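Side-chain contacts in putative glycoside hydrolase (Parabacteroides distasonis ATCC 8503, PDB 3GYC), which probably hydrolyses glycosidic bonds as a cellulase-like glycoside hydrolase of the TIM-barrel clan, with its exact substrate not established: residues A[15-20]-A[107-112]; A[24-29]-A[37-42]. One frame throughout, in Å; residues are numbered along the deposited sequence.

Contact 1 of 2, residues A[15-20]-A[107-112]; sequences SPRAIT and DIKVGL
Arg17 and Asp107 carry the polar part of this contact. The Arg17 guanidinium grips Asp107 end-on with two nitrogens. NH2 donates to Asp107 OD1 at 3.1 Å, a hydrogen bond within a salt bridge (N-H...O 166°), on the syn side but tilted out of the carboxylate plane. NH1 donates to the backbone Asp107 O at 2.9 Å, coming from above the carbonyl plane. Both acceptors lie close to the guanidinium plane, yet the carboxylate is turned 89° to it. Asp107 has CG anti to its own backbone N (chi1 -179°), which brings OD1 to the arginine. Further bonds from Arg17 NE to Leu393 O and from NH1 to Asn52 O fix the group's rotation.

The apolar part is the aliphatic chain of Lys109. Its CD lies over one guanidinium face, toward the rim, 3.6 Å from Arg17 NH2. The two like charges are 4.6 Å apart, Arg17 NH2 to Lys109 NZ, and NZ is hydrogen-bonded to Arg392 O.

Asp107 is the C-prime residue of a Schellman motif closing helix 95-105. Strand 53-57 lies between strands 17-23 and 109-113, so Arg17 reaches past it to the loop before strand 109-113, at the N-terminal end of the TIM barrel.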
loop_
_atom_site.group_PDB
_atom_site.type_symbol
_atom_site.label_atom_id
_atom_site.label_comp_id
_atom_site.label_asym_id
_atom_site.label_seq_id
_atom_site.Cartn_x
_atom_site.Cartn_y
_atom_site.Cartn_z
ATOM N N SER A 15 15.671 -0.702 13.391
ATOM C CA SER A 15 14.342 -0.202 13.725
ATOM C C SER A 15 13.362 -0.333 12.566
ATOM O O SER A 15 13.712 -0.085 11.407
ATOM C CB SER A 15 14.420 1.269 14.116
ATOM O OG SER A 15 15.010 1.389 15.394
ATOM N N PRO A 16 12.125 -0.734 12.865
ATOM C CA PRO A 16 11.142 -0.690 11.830
ATOM C C PRO A 16 10.888 0.751 11.371
ATOM O O PRO A 16 11.157 1.687 12.080
ATOM C CB PRO A 16 9.877 -1.203 12.532
ATOM C CG PRO A 16 10.355 -2.088 13.558
ATOM C CD PRO A 16 11.677 -1.521 14.013
ATOM N N ARG A 17 10.321 0.900 10.190
ATOM C CA ARG A 17 9.901 2.190 9.691
ATOM C C ARG A 17 8.384 2.390 9.800
ATOM O O ARG A 17 7.590 1.456 9.630
ATOM C CB ARG A 17 10.379 2.419 8.252
ATOM C CG ARG A 17 11.834 2.530 8.194
ATOM C CD ARG A 17 12.280 3.694 7.387
ATOM N NE ARG A 17 13.715 3.861 7.427
ATOM C CZ ARG A 17 14.340 4.999 7.123
ATOM N NH1 ARG A 17 13.652 6.096 6.787
ATOM N NH2 ARG A 17 15.655 5.043 7.159
ATOM N N ALA A 18 7.994 3.615 10.143
ATOM C CA ALA A 18 6.589 3.997 10.209
ATOM C C ALA A 18 6.277 4.562 8.821
ATOM O O ALA A 18 6.811 5.606 8.390
ATOM C CB ALA A 18 6.308 5.020 11.317
ATOM N N ILE A 19 5.418 3.842 8.130
ATOM C CA ILE A 19 5.094 4.084 6.705
ATOM C C ILE A 19 3.677 4.588 6.482
ATOM O O ILE A 19 2.786 4.342 7.285
ATOM C CB ILE A 19 5.407 2.772 5.857
ATOM C CG1 ILE A 19 5.390 3.016 4.352
ATOM C CG2 ILE A 19 4.454 1.584 6.189
ATOM C CD1 ILE A 19 6.057 1.823 3.530
ATOM N N THR A 20 3.491 5.367 5.418
ATOM C CA THR A 20 2.183 5.770 4.983
ATOM C C THR A 20 2.042 5.596 3.433
ATOM O O THR A 20 2.987 5.817 2.718
ATOM C CB THR A 20 1.869 7.216 5.333
ATOM O OG1 THR A 20 0.551 7.466 4.895
ATOM C CG2 THR A 20 2.779 8.230 4.596
ATOM N N ASP A 107 15.574 11.835 5.060
ATOM C CA ASP A 107 15.729 10.403 5.424
ATOM C C ASP A 107 14.408 9.641 5.447
ATOM O O ASP A 107 14.148 8.884 6.369
ATOM C CB ASP A 107 16.466 10.185 6.770
ATOM C CG ASP A 107 16.651 8.662 7.114
ATOM O OD1 ASP A 107 16.731 7.795 6.170
ATOM O OD2 ASP A 107 16.696 8.310 8.329
ATOM N N ILE A 108 13.556 9.878 4.469
ATOM C CA ILE A 108 12.300 9.154 4.321
ATOM C C ILE A 108 12.617 8.159 3.192
ATOM O O ILE A 108 13.168 8.550 2.138
ATOM C CB ILE A 108 11.145 10.080 3.906
ATOM C CG1 ILE A 108 10.745 10.998 5.078
ATOM C CG2 ILE A 108 9.937 9.302 3.539
ATOM C CD1 ILE A 108 9.934 12.196 4.678
ATOM N N LYS A 109 12.339 6.889 3.435
ATOM C CA LYS A 109 12.546 5.830 2.457
ATOM C C LYS A 109 11.212 5.588 1.730
ATOM O O LYS A 109 10.141 5.845 2.265
ATOM C CB LYS A 109 13.084 4.535 3.102
ATOM C CG LYS A 109 14.584 4.240 2.867
ATOM C CD LYS A 109 15.538 5.019 3.597
ATOM C CE LYS A 109 17.005 4.743 3.124
ATOM N NZ LYS A 109 17.687 3.420 3.391
ATOM N N VAL A 110 11.296 5.147 0.489
ATOM C CA VAL A 110 10.101 5.008 -0.354
ATOM C C VAL A 110 9.913 3.626 -0.964
ATOM O O VAL A 110 10.774 3.114 -1.662
ATOM C CB VAL A 110 10.103 6.078 -1.504
ATOM C CG1 VAL A 110 8.831 5.941 -2.332
ATOM C CG2 VAL A 110 10.260 7.488 -0.877
ATOM N N GLY A 111 8.756 3.042 -0.707
ATOM C CA GLY A 111 8.371 1.812 -1.338
ATOM C C GLY A 111 7.608 2.153 -2.613
ATOM O O GLY A 111 6.691 2.986 -2.594
ATOM N N LEU A 112 7.973 1.493 -3.716
ATOM C CA LEU A 112 7.275 1.722 -4.970
ATOM C C LEU A 112 6.269 0.616 -5.220
ATOM O O LEU A 112 6.522 -0.571 -4.939
ATOM C CB LEU A 112 8.264 1.756 -6.126
ATOM C CG LEU A 112 9.357 2.804 -6.044
ATOM C CD1 LEU A 112 10.263 2.630 -7.308
ATOM C CD2 LEU A 112 8.823 4.256 -5.874
#

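Contact 2 of 2, residues A[24-29]-A[37-42]; sequences FSWLER and EDWDQV. With EDO (1,2-ethanediol), chain D.
Trp39 reaches Trp26 through both its indole N-H and its benzo edge, the tight part of the contact. Trp39 NE1 donates to the backbone Trp26 O at 2.9 Å (N-H...O 153°). The oxygen lies in the plane of the Trp39 ring, and the donor is tilted 21° from the carbonyl plane. Trp39 CZ2 meets the edge of the Trp26 ring, 3.8 Å from Trp26 CE3. The two six-membered rings are inclined at 40°. Leu27 CB covers one face of the Trp26 indole. Helix 95-105 packs alongside, with Leu96 against Trp26 and Asn95 against Trp39. With alanine at Trp39, Trp26 O would probably lose this donor and a gap would open beside the Trp26 ring.

The contact ties the short helix 25-28, just after strand 17-23, to the start of helix 39-48, the first beta-alpha connection of the TIM barrel. Asp38 is the N-cap of that helix: its OD1 accepts from Gln41 N at 3.1 Å.

Away from the tryptophans the contact is looser. Arg29 O and Glu37 N are 3.9 Å apart, and Glu37 is exposed. The guanidinium of buried Arg29 turns from segment 37-42 to a 1,2-ethanediol, probably from the crystallisation liquor, with Arg29 NH1 2.8 Å from O2 and NH2 2.9 Å from O1. NH1 also bonds Gly83 O, and Asp81 OD1 holds the diol too.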
loop_
_atom_site.group_PDB
_atom_site.type_symbol
_atom_site.label_atom_id
_atom_site.label_comp_id
_atom_site.label_asym_id
_atom_site.label_seq_id
_atom_site.Cartn_x
_atom_site.Cartn_y
_atom_site.Cartn_z
ATOM N N PHE A 24 -1.302 7.252 -5.515
ATOM C CA PHE A 24 -1.168 8.113 -6.690
ATOM C C PHE A 24 -1.585 9.556 -6.331
ATOM O O PHE A 24 -1.481 10.466 -7.155
ATOM C CB PHE A 24 -1.948 7.519 -7.884
ATOM C CG PHE A 24 -3.254 6.864 -7.525
ATOM C CD1 PHE A 24 -4.443 7.601 -7.503
ATOM C CD2 PHE A 24 -3.309 5.512 -7.233
ATOM C CE1 PHE A 24 -5.678 6.950 -7.183
ATOM C CE2 PHE A 24 -4.517 4.884 -6.923
ATOM C CZ PHE A 24 -5.692 5.616 -6.896
ATOM N N SER A 25 -1.969 9.794 -5.057
ATOM C CA SER A 25 -2.340 11.134 -4.639
ATOM C C SER A 25 -1.149 12.131 -4.637
ATOM O O SER A 25 -1.337 13.306 -4.905
ATOM C CB SER A 25 -3.016 11.098 -3.276
ATOM O OG SER A 25 -4.197 10.311 -3.255
ATOM N N TRP A 26 0.070 11.654 -4.372
ATOM C CA TRP A 26 1.231 12.507 -4.322
ATOM C C TRP A 26 1.426 13.292 -5.628
ATOM O O TRP A 26 1.923 14.433 -5.607
ATOM C CB TRP A 26 2.516 11.660 -3.990
ATOM C CG TRP A 26 2.941 10.789 -5.135
ATOM C CD1 TRP A 26 2.497 9.548 -5.421
ATOM C CD2 TRP A 26 3.869 11.128 -6.174
ATOM N NE1 TRP A 26 3.072 9.090 -6.588
ATOM C CE2 TRP A 26 3.943 10.024 -7.047
ATOM C CE3 TRP A 26 4.627 12.245 -6.455
ATOM C CZ2 TRP A 26 4.750 10.018 -8.169
ATOM C CZ3 TRP A 26 5.418 12.248 -7.543
ATOM C CH2 TRP A 26 5.483 11.145 -8.398
ATOM N N LEU A 27 1.078 12.666 -6.752
ATOM C CA LEU A 27 1.239 13.318 -8.047
ATOM C C LEU A 27 -0.068 13.968 -8.499
ATOM O O LEU A 27 -0.032 15.063 -9.072
ATOM C CB LEU A 27 1.707 12.287 -9.088
ATOM C CG LEU A 27 2.069 12.812 -10.466
ATOM C CD1 LEU A 27 3.172 13.880 -10.347
ATOM C CD2 LEU A 27 2.440 11.600 -11.410
ATOM N N GLU A 28 -1.196 13.316 -8.247
ATOM C CA GLU A 28 -2.496 13.764 -8.772
ATOM C C GLU A 28 -3.226 14.853 -8.026
ATOM O O GLU A 28 -3.900 15.659 -8.641
ATOM C CB GLU A 28 -3.433 12.573 -8.882
ATOM C CG GLU A 28 -3.005 11.703 -10.037
ATOM C CD GLU A 28 -3.862 10.475 -10.218
ATOM O OE1 GLU A 28 -5.104 10.576 -10.127
ATOM O OE2 GLU A 28 -3.298 9.412 -10.575
ATOM N N ARG A 29 -3.078 14.865 -6.700
ATOM C CA ARG A 29 -3.871 15.778 -5.860
ATOM C C ARG A 29 -3.180 17.052 -5.625
ATOM O O ARG A 29 -2.724 17.374 -4.501
ATOM C CB ARG A 29 -4.259 15.077 -4.564
ATOM C CG ARG A 29 -5.245 13.965 -4.766
ATOM C CD ARG A 29 -5.898 13.528 -3.418
ATOM N NE ARG A 29 -6.760 14.566 -2.853
ATOM C CZ ARG A 29 -8.063 14.709 -3.071
ATOM N NH1 ARG A 29 -8.716 13.974 -3.946
ATOM N NH2 ARG A 29 -8.703 15.721 -2.510
ATOM N N GLU A 37 -0.107 19.894 -3.094
ATOM C CA GLU A 37 0.475 20.989 -3.846
ATOM C C GLU A 37 1.901 21.335 -3.427
ATOM O O GLU A 37 2.754 21.544 -4.290
ATOM C CB GLU A 37 -0.375 22.230 -3.728
ATOM C CG GLU A 37 -1.754 22.149 -4.368
ATOM C CD GLU A 37 -2.562 23.372 -3.981
ATOM O OE1 GLU A 37 -3.191 23.379 -2.898
ATOM O OE2 GLU A 37 -2.549 24.348 -4.759
ATOM N N ASP A 38 2.158 21.392 -2.119
ATOM C CA ASP A 38 3.486 21.751 -1.591
ATOM C C ASP A 38 4.096 20.529 -0.918
ATOM O O ASP A 38 3.789 20.219 0.245
ATOM C CB ASP A 38 3.353 22.929 -0.614
ATOM C CG ASP A 38 4.702 23.432 -0.137
ATOM O OD1 ASP A 38 5.711 22.695 -0.286
ATOM O OD2 ASP A 38 4.766 24.560 0.370
ATOM N N TRP A 39 4.914 19.800 -1.669
ATOM C CA TRP A 39 5.529 18.593 -1.159
ATOM C C TRP A 39 6.438 18.812 0.048
ATOM O O TRP A 39 6.485 17.953 0.925
ATOM C CB TRP A 39 6.333 17.839 -2.230
ATOM C CG TRP A 39 5.549 17.199 -3.312
ATOM C CD1 TRP A 39 4.300 16.660 -3.233
ATOM C CD2 TRP A 39 5.991 16.993 -4.663
ATOM N NE1 TRP A 39 3.922 16.155 -4.466
ATOM C CE2 TRP A 39 4.952 16.350 -5.353
ATOM C CE3 TRP A 39 7.171 17.285 -5.340
ATOM C CZ2 TRP A 39 5.068 15.963 -6.669
ATOM C CZ3 TRP A 39 7.282 16.915 -6.661
ATOM C CH2 TRP A 39 6.240 16.270 -7.315
ATOM N N ASP A 40 7.147 19.922 0.095
ATOM C CA ASP A 40 7.986 20.250 1.270
ATOM C C ASP A 40 7.142 20.414 2.512
ATOM O O ASP A 40 7.475 19.819 3.580
ATOM C CB ASP A 40 8.834 21.492 1.040
ATOM C CG ASP A 40 9.898 21.250 -0.014
ATOM O OD1 ASP A 40 10.852 20.521 0.285
ATOM O OD2 ASP A 40 9.784 21.769 -1.130
ATOM N N GLN A 41 6.035 21.131 2.381
ATOM C CA GLN A 41 5.176 21.330 3.539
ATOM C C GLN A 41 4.576 19.999 4.019
ATOM O O GLN A 41 4.592 19.737 5.220
ATOM C CB GLN A 41 4.071 22.349 3.273
ATOM C CG GLN A 41 3.116 22.601 4.466
ATOM C CD GLN A 41 3.813 23.029 5.753
ATOM O OE1 GLN A 41 4.951 23.545 5.734
ATOM N NE2 GLN A 41 3.115 22.852 6.890
ATOM N N VAL A 42 4.058 19.173 3.107
ATOM C CA VAL A 42 3.421 17.919 3.559
ATOM C C VAL A 42 4.453 16.878 4.028
ATOM O O VAL A 42 4.170 16.096 4.943
ATOM C CB VAL A 42 2.344 17.382 2.603
ATOM C CG1 VAL A 42 1.277 18.465 2.419
ATOM C CG2 VAL A 42 2.925 16.966 1.233
HETATM C C1 EDO D . -12.288 16.776 -3.991
HETATM O O1 EDO D . -11.228 16.996 -3.042
HETATM C C2 EDO D . -12.625 15.313 -4.044
HETATM O O2 EDO D . -11.473 14.450 -4.040
#

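Overall arrangement
The two contacts lie about 17 Å apart, centre to centre. Their segments adjoin in sequence and have no other direct touch. Strand 17-23 of contact 1 leads directly into helix 25-28 of contact 2. Helix 39-48 and strand 53-57 follow, and helix 95-105 then runs up to strand 109-113 of contact 1. Contact 2 is therefore nested inside the loop that contact 1 closes. Helix 95-105 bridges them indirectly: it packs on both tryptophans, and its end delivers Asp107. Contact 2 lies beyond the C-terminal end of the first strand, the end where TIM-barrel enzymes carry their active site. Contact 1 is at the N-terminal end, so it is probably away from catalysis.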